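Local coordinates for protein beta-N-acetylhexosaminidase (Microbacterium sp. HJ5, PDB 7BWG) that probably hydrolyses terminal non-reducing N-acetyl-D-hexosamine residues from N-acetyl-beta-D-hexosaminides, as a member of glycoside hydrolase family 20, at residues 466-474 with 486-495. Sequence-based numbering, arbitrary orientation.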
loop_
_atom_site.group_PDB
_atom_site.type_symbol
_atom_site.label_atom_id
_atom_site.label_comp_id
_atom_site.label_asym_id
_atom_site.label_seq_id
_atom_site.Cartn_x
_atom_site.Cartn_y
_atom_site.Cartn_z
ATOM N N PRO A 466 23.808 6.678 24.921
ATOM C CA PRO A 466 24.929 7.553 24.561
ATOM C C PRO A 466 25.207 7.653 23.067
ATOM O O PRO A 466 25.037 8.722 22.472
ATOM C CB PRO A 466 26.095 6.915 25.317
ATOM C CG PRO A 466 25.443 6.463 26.606
ATOM C CD PRO A 466 23.936 6.318 26.343
ATOM N N ARG A 467 25.618 6.545 22.450
ATOM C CA ARG A 467 26.143 6.568 21.092
ATOM C C ARG A 467 25.079 6.757 20.014
ATOM O O ARG A 467 25.444 6.960 18.851
ATOM C CB ARG A 467 26.927 5.277 20.832
ATOM C CG ARG A 467 27.638 4.768 22.073
ATOM C CD ARG A 467 28.166 3.363 21.886
ATOM N NE ARG A 467 27.108 2.369 22.024
ATOM C CZ ARG A 467 27.313 1.057 22.004
ATOM N NH1 ARG A 467 28.543 0.582 21.857
ATOM N NH2 ARG A 467 26.292 0.224 22.133
ATOM N N ILE A 468 23.785 6.713 20.346
ATOM C CA ILE A 468 22.792 7.113 19.353
ATOM C C ILE A 468 22.783 8.626 19.181
ATOM O O ILE A 468 22.353 9.129 18.137
ATOM C CB ILE A 468 21.383 6.598 19.709
ATOM C CG1 ILE A 468 20.450 6.692 18.494
ATOM C CG2 ILE A 468 20.805 7.357 20.891
ATOM C CD1 ILE A 468 19.232 5.797 18.580
ATOM N N ALA A 469 23.254 9.369 20.186
ATOM C CA ALA A 469 23.434 10.806 20.014
ATOM C C ALA A 469 24.502 11.093 18.969
ATOM O O ALA A 469 24.382 12.048 18.192
ATOM C CB ALA A 469 23.791 11.454 21.350
ATOM N N ALA A 470 25.555 10.271 18.932
ATOM C CA ALA A 470 26.549 10.397 17.872
ATOM C C ALA A 470 25.944 10.099 16.507
ATOM O O ALA A 470 26.444 10.586 15.488
ATOM C CB ALA A 470 27.733 9.469 18.147
ATOM N N ALA A 471 24.874 9.300 16.466
ATOM C CA ALA A 471 24.154 9.088 15.215
ATOM C C ALA A 471 23.383 10.336 14.815
ATOM O O ALA A 471 23.511 10.822 13.685
ATOM C CB ALA A 471 23.208 7.894 15.348
ATOM N N ALA A 472 22.573 10.865 15.735
ATOM C CA ALA A 472 21.823 12.083 15.453
ATOM C C ALA A 472 22.749 13.254 15.160
ATOM O O ALA A 472 22.417 14.117 14.339
ATOM C CB ALA A 472 20.905 12.407 16.630
ATOM N N GLU A 473 23.913 13.300 15.812
ATOM C CA GLU A 473 24.886 14.346 15.521
ATOM C C GLU A 473 25.384 14.241 14.085
ATOM O O GLU A 473 25.407 15.232 13.348
ATOM C CB GLU A 473 26.055 14.265 16.503
ATOM C CG GLU A 473 25.799 14.956 17.829
ATOM C CD GLU A 473 26.397 16.346 17.883
ATOM O OE1 GLU A 473 25.701 17.274 18.343
ATOM O OE2 GLU A 473 27.564 16.510 17.466
ATOM N N ALA A 474 25.785 13.037 13.669
ATOM C CA ALA A 474 26.226 12.845 12.293
ATOM C C ALA A 474 25.087 13.057 11.307
ATOM O O ALA A 474 25.317 13.508 10.180
ATOM C CB ALA A 474 26.824 11.448 12.124
ATOM N N ARG A 486 30.847 20.534 16.620
ATOM C CA ARG A 486 30.956 19.132 16.225
ATOM C C ARG A 486 32.387 18.624 16.411
ATOM O O ARG A 486 33.052 18.160 15.486
ATOM C CB ARG A 486 30.473 18.953 14.792
ATOM C CG ARG A 486 28.963 18.872 14.687
ATOM C CD ARG A 486 28.529 17.644 13.912
ATOM N NE ARG A 486 29.187 16.425 14.372
ATOM C CZ ARG A 486 29.239 15.300 13.667
ATOM N NH1 ARG A 486 28.674 15.243 12.469
ATOM N NH2 ARG A 486 29.857 14.234 14.157
ATOM N N THR A 487 32.854 18.727 17.651
ATOM C CA THR A 487 34.111 18.135 18.069
ATOM C C THR A 487 33.848 17.187 19.231
ATOM O O THR A 487 32.827 17.281 19.916
ATOM C CB THR A 487 35.138 19.202 18.478
ATOM O OG1 THR A 487 36.306 18.562 19.006
ATOM C CG2 THR A 487 34.560 20.131 19.530
ATOM N N TRP A 488 34.782 16.255 19.441
ATOM C CA TRP A 488 34.608 15.284 20.516
ATOM C C TRP A 488 34.585 15.958 21.880
ATOM O O TRP A 488 33.871 15.506 22.784
ATOM C CB TRP A 488 35.712 14.227 20.466
ATOM C CG TRP A 488 35.740 13.352 21.686
ATOM C CD1 TRP A 488 36.804 13.132 22.511
ATOM C CD2 TRP A 488 34.651 12.583 22.219
ATOM N NE1 TRP A 488 36.447 12.277 23.525
ATOM C CE2 TRP A 488 35.131 11.924 23.369
ATOM C CE3 TRP A 488 33.321 12.387 21.836
ATOM C CZ2 TRP A 488 34.327 11.086 24.139
ATOM C CZ3 TRP A 488 32.525 11.554 22.602
ATOM C CH2 TRP A 488 33.031 10.914 23.739
ATOM N N GLU A 489 35.346 17.041 22.048
ATOM C CA GLU A 489 35.380 17.726 23.336
ATOM C C GLU A 489 34.041 18.384 23.648
ATOM O O GLU A 489 33.616 18.418 24.809
ATOM C CB GLU A 489 36.507 18.761 23.349
ATOM C CG GLU A 489 37.906 18.175 23.531
ATOM C CD GLU A 489 38.324 17.273 22.383
ATOM O OE1 GLU A 489 38.067 17.636 21.215
ATOM O OE2 GLU A 489 38.908 16.201 22.645
ATOM N N SER A 490 33.357 18.905 22.626
ATOM C CA SER A 490 32.069 19.554 22.846
ATOM C C SER A 490 30.939 18.538 22.958
ATOM O O SER A 490 30.048 18.692 23.803
ATOM C CB SER A 490 31.780 20.548 21.721
ATOM O OG SER A 490 30.474 21.089 21.834
ATOM N N PHE A 491 30.953 17.503 22.113
ATOM C CA PHE A 491 29.927 16.468 22.191
ATOM C C PHE A 491 29.905 15.832 23.574
ATOM O O PHE A 491 28.851 15.749 24.214
ATOM C CB PHE A 491 30.160 15.410 21.110
ATOM C CG PHE A 491 29.203 14.249 21.177
ATOM C CD1 PHE A 491 27.953 14.330 20.587
ATOM C CD2 PHE A 491 29.555 13.077 21.827
ATOM C CE1 PHE A 491 27.072 13.265 20.646
ATOM C CE2 PHE A 491 28.678 12.009 21.890
ATOM C CZ PHE A 491 27.435 12.104 21.298
ATOM N N ARG A 492 31.072 15.402 24.065
ATOM C CA ARG A 492 31.155 14.784 25.384
ATOM C C ARG A 492 30.660 15.706 26.492
ATOM O O ARG A 492 30.323 15.223 27.578
ATOM C CB ARG A 492 32.594 14.355 25.676
ATOM N N ALA A 493 30.612 17.014 26.252
ATOM C CA ALA A 493 30.077 17.931 27.250
ATOM C C ALA A 493 28.569 18.100 27.124
ATOM O O ALA A 493 27.866 18.171 28.137
ATOM C CB ALA A 493 30.765 19.294 27.141
ATOM N N ARG A 494 28.055 18.150 25.893
ATOM C CA ARG A 494 26.637 18.419 25.683
ATOM C C ARG A 494 25.776 17.191 25.964
ATOM O O ARG A 494 24.727 17.304 26.606
ATOM C CB ARG A 494 26.410 18.921 24.257
ATOM C CG ARG A 494 27.163 20.200 23.928
ATOM C CD ARG A 494 26.814 20.718 22.542
ATOM N NE ARG A 494 27.604 20.073 21.497
ATOM C CZ ARG A 494 27.135 19.148 20.667
ATOM N NH1 ARG A 494 25.871 18.755 20.752
ATOM N NH2 ARG A 494 27.928 18.617 19.747
ATOM N N VAL A 495 26.197 16.014 25.492
ATOM C CA VAL A 495 25.427 14.806 25.761
ATOM C C VAL A 495 25.553 14.388 27.224
ATOM O O VAL A 495 24.681 13.681 27.742
ATOM C CB VAL A 495 25.848 13.681 24.790
ATOM C CG1 VAL A 495 27.286 13.273 25.008
ATOM C CG2 VAL A 495 24.931 12.478 24.916
#
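A buried salt-bridge network, with E473 between R486 and R494, joins helix 467-474 to helix 488-495 and the turn at R486 that precedes it. R494 presents NH1 and NH2 end-on: NH1 lies 2.8 Å from E473 OE1, while NH2 is shared between OE1 and, at 3.1 Å, OE2. Both carboxylate oxygens lie close to the guanidinium plane, yet the nitrogens meet them from above the carboxylate plane, the two groups being tilted 35° apart. R494 NE bonds S490 OG one helical turn back, which helps fix the rotation of the guanidinium; replacing R494 by alanine would probably deprive the E473 carboxylate of the charged group that bonds both its oxygens. R486 contributes charge alone, its NE 3.5 Å from E473 OE2, because that oxygen lies well out of the guanidinium plane; Y426 OH hydrogen-bonds to both NE and OE2. A25 N also bonds OE1, so several donors are likely to stabilise the ionised glutamate. Helix 467-474 belongs to the catalytic TIM-barrel region and follows its strand 442-449 in the chain; the axes of the two short segments approach to 11.0 Å with 122° between their N-to-C directions. Small A469 and A470 leave room for F491, whose CG stands anti to its own backbone N (chi1 176°), which places the ring against helix 467-474. F491 CZ reaches A469 CB at 3.7 Å, and E473 CG meets the ring edge at CE1, 3.5 Å away. One turn on, V495 CG2 touches A469 CB, while its CG1 lies over one face of the F491 ring, offset toward the rim.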